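DNA translocase coupling protein (Clostridium perfringens, PDB 6O1W) probably binds ATP and DNA as an FtsK/SpoIIIE-type motor, here its soluble part, that would drive plasmid DNA translocation during conjugation. Local coordinates at residues I159-D164 / Q180-V185; E184-E189 / R250-R255; L191-V196 / E257-T262; D197-R202 / T270-C275. One frame throughout, in Å; residues are numbered along the deposited sequence.

Interaction 1: residues I159-D164 / Q180-V185; sequences IAYMVD and QVITEV. With BGC (beta-D-glucopyranose), chain E.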
# COMPACT_ATOMS: atom_id res chain seq x y z
N ILE A 159 -8.65 -3.80 -19.84
CA ILE A 159 -10.10 -3.68 -19.67
C ILE A 159 -10.27 -3.40 -18.16
O ILE A 159 -9.65 -4.08 -17.35
CB ILE A 159 -10.87 -5.00 -20.07
CG1 ILE A 159 -10.78 -5.25 -21.58
CG2 ILE A 159 -12.35 -4.96 -19.63
CD1 ILE A 159 -11.08 -6.72 -22.00
N ALA A 160 -11.20 -2.51 -17.79
CA ALA A 160 -11.41 -2.19 -16.39
C ALA A 160 -12.81 -2.35 -15.89
O ALA A 160 -13.77 -2.02 -16.59
CB ALA A 160 -10.94 -0.76 -16.13
N TYR A 161 -12.93 -2.78 -14.63
CA TYR A 161 -14.18 -2.92 -13.91
C TYR A 161 -13.98 -2.25 -12.56
O TYR A 161 -12.96 -2.47 -11.89
CB TYR A 161 -14.59 -4.38 -13.74
CG TYR A 161 -14.96 -5.03 -15.05
CD1 TYR A 161 -16.19 -4.80 -15.65
CD2 TYR A 161 -14.09 -5.92 -15.66
CE1 TYR A 161 -16.54 -5.44 -16.84
CE2 TYR A 161 -14.40 -6.50 -16.88
CZ TYR A 161 -15.63 -6.26 -17.47
OH TYR A 161 -15.90 -6.83 -18.68
N MSE A 162 -14.91 -1.37 -12.19
CA MSE A 162 -14.74 -0.62 -10.95
C MSE A 162 -15.94 -0.82 -10.08
O MSE A 162 -17.07 -0.77 -10.57
CB MSE A 162 -14.49 0.86 -11.26
CG MSE A 162 -13.15 1.09 -11.93
SE MSE A 162 -13.27 2.50 -13.30
CE MSE A 162 -14.20 1.58 -14.71
N VAL A 163 -15.70 -1.13 -8.81
CA VAL A 163 -16.76 -1.41 -7.86
C VAL A 163 -16.82 -0.34 -6.78
O VAL A 163 -15.83 -0.15 -6.05
CB VAL A 163 -16.62 -2.84 -7.24
CG1 VAL A 163 -17.73 -3.12 -6.22
CG2 VAL A 163 -16.60 -3.90 -8.33
N ASP A 164 -17.99 0.31 -6.64
CA ASP A 164 -18.21 1.32 -5.60
C ASP A 164 -19.66 1.38 -5.23
O ASP A 164 -20.43 1.97 -5.96
CB ASP A 164 -17.68 2.71 -6.03
CG ASP A 164 -18.05 3.88 -5.11
OD1 ASP A 164 -18.27 3.65 -3.89
OD2 ASP A 164 -18.10 5.01 -5.60
N GLN A 180 -16.59 -0.14 -16.92
CA GLN A 180 -17.88 -0.33 -16.28
C GLN A 180 -17.75 -0.07 -14.79
O GLN A 180 -16.87 -0.64 -14.13
CB GLN A 180 -18.30 -1.77 -16.49
CG GLN A 180 -19.72 -1.99 -16.93
CD GLN A 180 -19.91 -3.48 -17.14
OE1 GLN A 180 -19.57 -4.03 -18.20
NE2 GLN A 180 -20.40 -4.16 -16.12
N VAL A 181 -18.66 0.75 -14.26
CA VAL A 181 -18.75 1.07 -12.84
C VAL A 181 -19.96 0.31 -12.28
O VAL A 181 -21.06 0.50 -12.75
CB VAL A 181 -18.83 2.60 -12.54
CG1 VAL A 181 -18.83 2.87 -11.02
CG2 VAL A 181 -17.69 3.37 -13.22
N ILE A 182 -19.72 -0.55 -11.28
CA ILE A 182 -20.72 -1.35 -10.58
C ILE A 182 -20.97 -0.64 -9.24
O ILE A 182 -20.05 -0.47 -8.45
CB ILE A 182 -20.20 -2.80 -10.43
CG1 ILE A 182 -20.28 -3.58 -11.78
CG2 ILE A 182 -20.93 -3.56 -9.34
CD1 ILE A 182 -19.23 -3.19 -12.87
N THR A 183 -22.23 -0.23 -9.01
CA THR A 183 -22.63 0.57 -7.85
C THR A 183 -23.55 -0.14 -6.84
O THR A 183 -23.93 0.48 -5.83
CB THR A 183 -23.30 1.87 -8.33
OG1 THR A 183 -24.52 1.53 -8.95
CG2 THR A 183 -22.44 2.67 -9.28
N GLU A 184 -23.98 -1.37 -7.13
CA GLU A 184 -24.88 -2.08 -6.22
C GLU A 184 -24.56 -3.58 -6.23
O GLU A 184 -23.92 -4.05 -7.15
CB GLU A 184 -26.38 -1.74 -6.49
CG GLU A 184 -27.17 -2.72 -7.36
CD GLU A 184 -26.98 -2.67 -8.86
OE1 GLU A 184 -26.48 -1.64 -9.38
OE2 GLU A 184 -27.36 -3.66 -9.53
N VAL A 185 -25.00 -4.29 -5.19
CA VAL A 185 -24.74 -5.70 -4.93
C VAL A 185 -25.27 -6.64 -6.05
O VAL A 185 -24.60 -7.63 -6.35
CB VAL A 185 -25.21 -6.11 -3.50
CG1 VAL A 185 -26.75 -6.16 -3.37
CG2 VAL A 185 -24.57 -7.41 -3.06
C2 BGC E . -19.28 -8.20 -20.22
C3 BGC E . -20.53 -9.08 -20.11
C4 BGC E . -20.83 -9.39 -18.65
C5 BGC E . -20.94 -8.09 -17.85
C6 BGC E . -21.10 -8.32 -16.37
C1 BGC E . -19.48 -6.94 -19.38
O1 BGC E . -18.35 -6.13 -19.46
O2 BGC E . -19.03 -7.87 -21.57
O3 BGC E . -20.35 -10.27 -20.86
O4 BGC E . -22.04 -10.11 -18.53
O5 BGC E . -19.74 -7.31 -18.03
O6 BGC E . -21.14 -7.09 -15.66
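Tyr161 and Gln180 stand side by side on neighbouring parallel strands, both pointing to the sheet face that carries Val163 and Ile182. With CG anti to its own carbonyl carbon (chi1 -67°), the phenol swings toward Gln180, and its CD1 comes to 3.8 Å from Gln180 CB. The ring meets this neighbour with its edge. The glucose arrives at that edge too: Tyr161 OH lies 2.7 Å from BGC O1, a probable hydrogen bond, since its single proton has another acceptor within reach. Next along this face, Val163 CG2 packs against Ile182 CB at 4.3 Å. On the other face selenomethionine Met162 bends its chain, and its methyl CE rests 4.2 Å from Val181 CG2. Between the two faces the backbones bond in regular parallel fashion: Met162 N gives to Gln180 O and Ile182 N to Met162 O (2.8 Å), while Asp164 N closes the series on Ile182 O. The link from Gln180 N to Ala160 O is weak. Strand 179-182 is one of the two outermost strands of the mixed P-loop NTPase sheet within this chain. The chemistry is thus divided: main-chain bonds join the strands, apolar contacts line both faces, and the Tyr161 hydroxyl meets the sugar.

Interaction 2: residues E184-E189 / R250-R255; sequences EVDAAE and RAKLVR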
# COMPACT_ATOMS: atom_id res chain seq x y z
N GLU A 184 -23.98 -1.37 -7.13
CA GLU A 184 -24.88 -2.08 -6.22
C GLU A 184 -24.56 -3.58 -6.23
O GLU A 184 -23.92 -4.05 -7.15
CB GLU A 184 -26.38 -1.74 -6.49
CG GLU A 184 -27.17 -2.72 -7.36
CD GLU A 184 -26.98 -2.67 -8.86
OE1 GLU A 184 -26.48 -1.64 -9.38
OE2 GLU A 184 -27.36 -3.66 -9.53
N VAL A 185 -25.00 -4.29 -5.19
CA VAL A 185 -24.74 -5.70 -4.93
C VAL A 185 -25.27 -6.64 -6.05
O VAL A 185 -24.60 -7.63 -6.35
CB VAL A 185 -25.21 -6.11 -3.50
CG1 VAL A 185 -26.75 -6.16 -3.37
CG2 VAL A 185 -24.57 -7.41 -3.06
N ASP A 186 -26.42 -6.30 -6.70
CA ASP A 186 -26.95 -7.12 -7.79
C ASP A 186 -26.00 -7.10 -8.98
O ASP A 186 -25.64 -8.17 -9.50
CB ASP A 186 -28.37 -6.63 -8.22
CG ASP A 186 -29.46 -6.69 -7.17
OD1 ASP A 186 -29.35 -7.52 -6.25
OD2 ASP A 186 -30.44 -5.93 -7.29
N ALA A 187 -25.56 -5.90 -9.40
CA ALA A 187 -24.60 -5.75 -10.49
C ALA A 187 -23.25 -6.42 -10.13
O ALA A 187 -22.63 -7.01 -11.00
CB ALA A 187 -24.39 -4.29 -10.81
N ALA A 188 -22.84 -6.39 -8.84
CA ALA A 188 -21.59 -7.03 -8.38
C ALA A 188 -21.68 -8.55 -8.45
O ALA A 188 -20.68 -9.16 -8.80
CB ALA A 188 -21.23 -6.60 -6.95
N GLU A 189 -22.86 -9.17 -8.12
CA GLU A 189 -23.01 -10.63 -8.26
C GLU A 189 -22.86 -11.01 -9.74
O GLU A 189 -22.11 -11.93 -10.04
CB GLU A 189 -24.33 -11.17 -7.66
CG GLU A 189 -24.73 -12.53 -8.23
CD GLU A 189 -25.77 -13.39 -7.54
OE1 GLU A 189 -26.68 -12.85 -6.87
OE2 GLU A 189 -25.69 -14.63 -7.70
N ARG A 250 -27.19 -11.35 2.60
CA ARG A 250 -26.07 -12.08 3.21
C ARG A 250 -25.65 -13.24 2.29
O ARG A 250 -24.47 -13.34 1.98
CB ARG A 250 -26.44 -12.60 4.62
CG ARG A 250 -25.23 -12.98 5.46
CD ARG A 250 -25.63 -13.53 6.83
NE ARG A 250 -24.64 -13.19 7.84
CZ ARG A 250 -24.71 -12.11 8.63
NH1 ARG A 250 -25.73 -11.28 8.54
NH2 ARG A 250 -23.75 -11.88 9.52
N ALA A 251 -26.63 -14.05 1.82
CA ALA A 251 -26.38 -15.18 0.91
C ALA A 251 -25.74 -14.69 -0.41
O ALA A 251 -24.81 -15.33 -0.93
CB ALA A 251 -27.68 -15.92 0.63
N LYS A 252 -26.20 -13.54 -0.91
CA LYS A 252 -25.67 -12.88 -2.10
C LYS A 252 -24.18 -12.50 -1.86
O LYS A 252 -23.34 -12.82 -2.70
CB LYS A 252 -26.52 -11.65 -2.40
CG LYS A 252 -26.22 -11.00 -3.72
CD LYS A 252 -27.45 -10.24 -4.15
CE LYS A 252 -27.37 -9.98 -5.62
NZ LYS A 252 -28.68 -10.19 -6.28
N LEU A 253 -23.87 -11.87 -0.71
CA LEU A 253 -22.49 -11.50 -0.33
C LEU A 253 -21.59 -12.74 -0.14
O LEU A 253 -20.42 -12.69 -0.50
CB LEU A 253 -22.45 -10.61 0.93
CG LEU A 253 -23.01 -9.17 0.79
CD1 LEU A 253 -22.87 -8.39 2.08
CD2 LEU A 253 -22.34 -8.41 -0.34
N VAL A 254 -22.15 -13.83 0.42
CA VAL A 254 -21.46 -15.12 0.59
C VAL A 254 -21.10 -15.65 -0.80
O VAL A 254 -19.97 -16.07 -0.99
CB VAL A 254 -22.30 -16.14 1.43
CG1 VAL A 254 -21.72 -17.55 1.36
CG2 VAL A 254 -22.43 -15.68 2.88
N ARG A 255 -22.03 -15.59 -1.75
CA ARG A 255 -21.83 -16.05 -3.13
C ARG A 255 -20.72 -15.22 -3.79
O ARG A 255 -19.80 -15.80 -4.34
CB ARG A 255 -23.15 -15.95 -3.91
CG ARG A 255 -23.43 -17.09 -4.88
CD ARG A 255 -24.92 -17.42 -4.95
NE ARG A 255 -25.74 -16.26 -5.31
CZ ARG A 255 -26.86 -15.91 -4.68
NH1 ARG A 255 -27.33 -16.64 -3.68
NH2 ARG A 255 -27.52 -14.83 -5.06
O HOH W 1 -27.88 -10.08 -8.97
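Lys252 reaches across from helix 247-266 to the first turn of helix 185-209, where acidic side chains receive it. Lys252 NZ donates to Asp186 OD1 at 2.8 Å, on the anti side of the carboxylate and 34° out of its plane, and forms a longer salt bridge with Glu189 OE1 (3.4 Å). Arg255 grips the same Glu189 side-on with two nitrogens: NH2 bonds OE1 at 2.8 Å and NE bonds OE2 at 2.9 Å. Both oxygens lie close to the guanidinium plane, although the carboxylate is turned 37° against it. Glu189 OE1 therefore serves two cations, which probably favours its charged form, and the four side chains make one salt-bridge network. A water adds to it, donating to Asp186 O and accepting from Lys252 NZ.

Apolar contact lies beside the charges. Val185 places CG2 anti to its backbone N, which brings that methyl 3.7 Å from Leu253 CD2 and 4.0 Å from Lys252 CG. Within its own segment, N-cap Glu184 accepts from Ala187 N through OE2.

The axes of these short helical segments approach to 10.1 Å at 33°. The network joins two helices of the FtsK/SpoIIIE-family P-loop NTPase domain at its surface. Val185 also touches Phe165 and Ile256, and Ala187 and Ala188 pack on Ile182, so the helix start is wedged between strand 179-182 and helix 247-266.

Interaction 3: residues L191-V196 / E257-T262; sequences LFKYLV and EGYTST. With BGC (beta-D-glucopyranose), chain E.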
# COMPACT_ATOMS: atom_id res chain seq x y z
N LEU A 191 -21.23 -9.33 -12.03
CA LEU A 191 -19.84 -9.06 -12.41
C LEU A 191 -18.91 -10.17 -11.98
O LEU A 191 -18.15 -10.65 -12.80
CB LEU A 191 -19.33 -7.72 -11.85
CG LEU A 191 -17.79 -7.48 -12.00
CD1 LEU A 191 -17.40 -7.37 -13.47
CD2 LEU A 191 -17.31 -6.25 -11.17
N PHE A 192 -18.97 -10.56 -10.71
CA PHE A 192 -18.05 -11.56 -10.17
C PHE A 192 -18.31 -12.98 -10.70
O PHE A 192 -17.36 -13.76 -10.81
CB PHE A 192 -18.01 -11.52 -8.63
CG PHE A 192 -17.14 -10.36 -8.18
CD1 PHE A 192 -15.75 -10.42 -8.30
CD2 PHE A 192 -17.72 -9.20 -7.68
CE1 PHE A 192 -14.96 -9.35 -7.89
CE2 PHE A 192 -16.92 -8.11 -7.30
CZ PHE A 192 -15.54 -8.18 -7.42
N LYS A 193 -19.56 -13.30 -11.04
CA LYS A 193 -19.89 -14.58 -11.66
C LYS A 193 -19.32 -14.57 -13.11
O LYS A 193 -18.72 -15.55 -13.54
CB LYS A 193 -21.42 -14.82 -11.64
CG LYS A 193 -21.89 -16.06 -12.40
CD LYS A 193 -21.30 -17.32 -11.82
CE LYS A 193 -22.05 -18.53 -12.32
NZ LYS A 193 -21.14 -19.64 -12.70
N TYR A 194 -19.40 -13.44 -13.81
CA TYR A 194 -18.80 -13.30 -15.13
C TYR A 194 -17.25 -13.48 -15.07
O TYR A 194 -16.69 -14.18 -15.92
CB TYR A 194 -19.14 -11.92 -15.73
CG TYR A 194 -18.23 -11.57 -16.90
CD1 TYR A 194 -18.36 -12.22 -18.13
CD2 TYR A 194 -17.21 -10.64 -16.75
CE1 TYR A 194 -17.50 -11.93 -19.19
CE2 TYR A 194 -16.36 -10.33 -17.81
CZ TYR A 194 -16.48 -11.00 -19.01
OH TYR A 194 -15.60 -10.74 -20.03
N LEU A 195 -16.57 -12.78 -14.13
CA LEU A 195 -15.11 -12.81 -13.98
C LEU A 195 -14.60 -14.19 -13.62
O LEU A 195 -13.56 -14.60 -14.13
CB LEU A 195 -14.65 -11.78 -12.94
CG LEU A 195 -14.82 -10.30 -13.24
CD1 LEU A 195 -14.58 -9.48 -11.97
CD2 LEU A 195 -13.89 -9.84 -14.38
N VAL A 196 -15.33 -14.92 -12.76
CA VAL A 196 -14.99 -16.30 -12.38
C VAL A 196 -15.12 -17.25 -13.60
O VAL A 196 -14.28 -18.13 -13.78
CB VAL A 196 -15.82 -16.72 -11.13
CG1 VAL A 196 -16.23 -18.19 -11.16
CG2 VAL A 196 -15.04 -16.41 -9.88
N GLU A 257 -18.31 -13.51 -2.20
CA GLU A 257 -17.05 -13.82 -1.49
C GLU A 257 -16.44 -15.12 -2.07
O GLU A 257 -15.22 -15.20 -2.26
CB GLU A 257 -17.28 -13.94 0.02
CG GLU A 257 -16.12 -14.55 0.80
CD GLU A 257 -16.31 -14.72 2.29
OE1 GLU A 257 -17.47 -14.89 2.74
OE2 GLU A 257 -15.29 -14.71 3.01
N GLY A 258 -17.31 -16.10 -2.38
CA GLY A 258 -16.92 -17.36 -3.00
C GLY A 258 -16.30 -17.10 -4.36
O GLY A 258 -15.28 -17.72 -4.71
N TYR A 259 -16.87 -16.13 -5.12
CA TYR A 259 -16.33 -15.76 -6.43
C TYR A 259 -15.00 -15.01 -6.33
O TYR A 259 -14.09 -15.28 -7.11
CB TYR A 259 -17.33 -14.97 -7.28
CG TYR A 259 -18.68 -15.61 -7.54
CD1 TYR A 259 -18.80 -16.98 -7.76
CD2 TYR A 259 -19.82 -14.83 -7.69
CE1 TYR A 259 -20.02 -17.56 -8.07
CE2 TYR A 259 -21.05 -15.40 -7.99
CZ TYR A 259 -21.15 -16.77 -8.17
OH TYR A 259 -22.38 -17.31 -8.47
N THR A 260 -14.89 -14.07 -5.37
CA THR A 260 -13.68 -13.26 -5.13
C THR A 260 -12.50 -14.14 -4.72
O THR A 260 -11.41 -13.96 -5.26
CB THR A 260 -13.96 -12.12 -4.14
OG1 THR A 260 -15.00 -11.31 -4.67
CG2 THR A 260 -12.74 -11.23 -3.92
N SER A 261 -12.75 -15.10 -3.80
CA SER A 261 -11.78 -16.06 -3.29
C SER A 261 -11.22 -16.92 -4.39
O SER A 261 -10.01 -17.05 -4.48
CB SER A 261 -12.41 -16.95 -2.21
OG SER A 261 -12.69 -16.17 -1.06
N THR A 262 -12.11 -17.50 -5.23
CA THR A 262 -11.77 -18.34 -6.39
C THR A 262 -10.94 -17.51 -7.38
O THR A 262 -9.92 -17.99 -7.89
CB THR A 262 -13.05 -18.89 -7.03
OG1 THR A 262 -13.73 -19.67 -6.06
CG2 THR A 262 -12.79 -19.75 -8.29
C2 BGC E . -19.28 -8.20 -20.22
C3 BGC E . -20.53 -9.08 -20.11
C4 BGC E . -20.83 -9.39 -18.65
C5 BGC E . -20.94 -8.09 -17.85
C6 BGC E . -21.10 -8.32 -16.37
C1 BGC E . -19.48 -6.94 -19.38
O1 BGC E . -18.35 -6.13 -19.46
O2 BGC E . -19.03 -7.87 -21.57
O3 BGC E . -20.35 -10.27 -20.86
O4 BGC E . -22.04 -10.11 -18.53
O5 BGC E . -19.74 -7.31 -18.03
O6 BGC E . -21.14 -7.09 -15.66
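Tyr259 lays its ring alongside the helix turn of Phe192, Lys193 and Val196, and its conformation organises the contact. A chi1 of -56° turns the ring away from its own carbonyl carbon and sends the phenol along Lys193; CB itself, pointing to the other helix, lies 3.8 Å from Phe192 CB. One ring face receives Lys193 CA in a CH-pi contact, 4.1 Å from the centroid and 19° off the normal. The lysine chain, bent at chi2 and chi4, follows the ring outward, so that its CD lies 3.5 Å from Tyr259 OH while its NZ pairs with Asp197. Val196 presses its CG2 branch tightly against the tyrosine backbone, 3.1 Å from Tyr259 O, with chi1 (144°) off the staggered positions. Phe192 turns the other way: one face of its ring meets Thr260 OG1, a hydroxyl bonded to Ile256 O, and the opposite face meets Leu191 CD2. Tyr194, from the same helix, sets a ring face against the glucose at BGC C4. The two segment axes run in roughly the same direction, 9.1 Å apart at their closest. Leu191 and Leu195 pack on Tyr161 of strand 159-163, and Phe192 reaches Ile233 of strand 229-233, so helix 185-209 lies against the central sheet.

Interaction 4: residues D197-R202 / T270-C275; sequences DENAKR and TGINLC
Arg202 crosses from helix 185-209 to the loop leading into strand 272-278, and most of its side chain finds a neighbour. At the base, CB packs on Thr270 CG2 at 3.7 Å. A chi1 of -71° lays CG beside the backbone N, and from there an extended run to NE carries CD past Thr270 O at 3.2 Å. NE then turns back to its own helix and donates to Glu198 OE2 at 2.9 Å, using the anti lone pair of that oxygen in a salt bridge. At the tip the two terminal nitrogens part: NH1 gives a nearly straight bond (164°) to Thr270 O at 2.8 Å, while NH2 is hydrogen-bonded to Lys227 O and makes a weak bond to Glu198 OE2. Thr270 O lies in the guanidinium plane and Glu198 OE2 close to it, which fixes the rotation of the group.

Strand 272-278 belongs to the parallel core of the P-loop NTPase sheet, between strands 132-135 and 229-233, and helix 185-209 passes the end where it begins. Gly271 makes the turn into this strand with a positive phi. Beside the arginine, Thr270 OG1 donates to Asn199 OD1 at 2.6 Å, the side chains crossing at about a right angle. Ile272 pushes CD1 against the helix, 3.8 Å from Asn199 N and 4.2 Å from Glu198 CG.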
# COMPACT_ATOMS: atom_id res chain seq x y z
N ASP A 197 -16.16 -17.06 -14.42
CA ASP A 197 -16.35 -17.83 -15.67
C ASP A 197 -15.28 -17.44 -16.70
O ASP A 197 -14.77 -18.31 -17.38
CB ASP A 197 -17.75 -17.56 -16.26
CG ASP A 197 -18.91 -18.10 -15.44
OD1 ASP A 197 -18.65 -18.81 -14.43
OD2 ASP A 197 -20.07 -17.79 -15.78
N GLU A 198 -14.95 -16.12 -16.82
CA GLU A 198 -13.92 -15.66 -17.76
C GLU A 198 -12.55 -16.25 -17.34
O GLU A 198 -11.77 -16.65 -18.20
CB GLU A 198 -13.87 -14.12 -17.87
CG GLU A 198 -12.75 -13.59 -18.77
CD GLU A 198 -12.86 -13.87 -20.26
OE1 GLU A 198 -13.99 -14.08 -20.74
OE2 GLU A 198 -11.81 -13.86 -20.96
N ASN A 199 -12.29 -16.31 -16.03
CA ASN A 199 -11.08 -16.91 -15.50
C ASN A 199 -11.03 -18.41 -15.86
O ASN A 199 -10.00 -18.88 -16.34
CB ASN A 199 -11.01 -16.74 -13.97
CG ASN A 199 -9.65 -17.18 -13.47
OD1 ASN A 199 -8.65 -16.56 -13.74
ND2 ASN A 199 -9.58 -18.27 -12.78
N ALA A 200 -12.15 -19.12 -15.68
CA ALA A 200 -12.26 -20.57 -15.99
C ALA A 200 -12.01 -20.83 -17.48
O ALA A 200 -11.24 -21.72 -17.79
CB ALA A 200 -13.62 -21.15 -15.54
N LYS A 201 -12.53 -19.98 -18.37
CA LYS A 201 -12.31 -20.06 -19.83
C LYS A 201 -10.83 -19.84 -20.21
O LYS A 201 -10.31 -20.55 -21.07
CB LYS A 201 -13.23 -19.10 -20.60
CG LYS A 201 -14.71 -19.48 -20.50
CD LYS A 201 -15.67 -18.36 -20.93
CE LYS A 201 -16.06 -18.45 -22.39
NZ LYS A 201 -16.82 -17.26 -22.83
N ARG A 202 -10.15 -18.92 -19.51
CA ARG A 202 -8.74 -18.60 -19.72
C ARG A 202 -7.84 -19.73 -19.24
O ARG A 202 -6.93 -20.09 -19.97
CB ARG A 202 -8.37 -17.28 -19.05
CG ARG A 202 -8.98 -16.09 -19.78
CD ARG A 202 -8.51 -14.75 -19.21
NE ARG A 202 -9.13 -13.66 -19.96
CZ ARG A 202 -8.67 -12.43 -20.05
NH1 ARG A 202 -7.57 -12.07 -19.39
NH2 ARG A 202 -9.31 -11.53 -20.77
N THR A 270 -3.86 -15.87 -15.74
CA THR A 270 -4.95 -15.47 -16.66
C THR A 270 -5.07 -13.96 -16.94
O THR A 270 -5.88 -13.55 -17.77
CB THR A 270 -6.26 -16.05 -16.17
OG1 THR A 270 -6.53 -15.48 -14.90
CG2 THR A 270 -6.25 -17.59 -16.06
N GLY A 271 -4.28 -13.13 -16.26
CA GLY A 271 -4.33 -11.70 -16.52
C GLY A 271 -5.61 -11.04 -16.03
O GLY A 271 -6.11 -10.12 -16.66
N ILE A 272 -6.15 -11.50 -14.90
CA ILE A 272 -7.27 -10.87 -14.22
C ILE A 272 -6.72 -10.43 -12.86
O ILE A 272 -6.38 -11.28 -12.01
CB ILE A 272 -8.54 -11.76 -14.11
CG1 ILE A 272 -8.94 -12.37 -15.49
CG2 ILE A 272 -9.69 -10.98 -13.43
CD1 ILE A 272 -10.16 -13.21 -15.54
N ASN A 273 -6.63 -9.10 -12.64
CA ASN A 273 -6.02 -8.51 -11.45
C ASN A 273 -6.98 -7.75 -10.54
O ASN A 273 -7.76 -6.91 -10.99
CB ASN A 273 -4.85 -7.61 -11.85
CG ASN A 273 -3.93 -8.27 -12.86
OD1 ASN A 273 -3.91 -7.91 -14.01
ND2 ASN A 273 -3.18 -9.27 -12.45
N LEU A 274 -6.92 -8.06 -9.24
CA LEU A 274 -7.74 -7.40 -8.22
C LEU A 274 -6.93 -6.32 -7.51
O LEU A 274 -5.83 -6.62 -7.04
CB LEU A 274 -8.25 -8.43 -7.19
CG LEU A 274 -9.24 -9.45 -7.72
CD1 LEU A 274 -9.37 -10.64 -6.77
CD2 LEU A 274 -10.59 -8.83 -7.99
N CYS A 275 -7.46 -5.09 -7.46
CA CYS A 275 -6.87 -3.94 -6.77
C CYS A 275 -7.89 -3.54 -5.74
O CYS A 275 -8.95 -3.00 -6.09
CB CYS A 275 -6.54 -2.78 -7.71
SG CYS A 275 -5.21 -3.13 -8.89

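Helix 185-209 threads interactions 2, 3 and 4 in turn, and interaction 1 delivers the chain to it: strand 179-182 ends just before the helix, and Ile182 CG2 lies 3.4 Å from Ala188 N. Interactions 2 and 3 are successive parts of one pairing with helix 247-266, their centres about 10 Å apart. The centre of interaction 4 lies about 9 Å from that of interaction 3, and Leu195 O touches Ile272 CD1 at 3.9 Å. The sugar pocket joins interactions 1 and 3, Tyr161 OH being 3.6 Å from Tyr194 CE2. Nearest the predicted ATP site is interaction 1, whose Asp164 side chain is about 9 Å from that of Ser143.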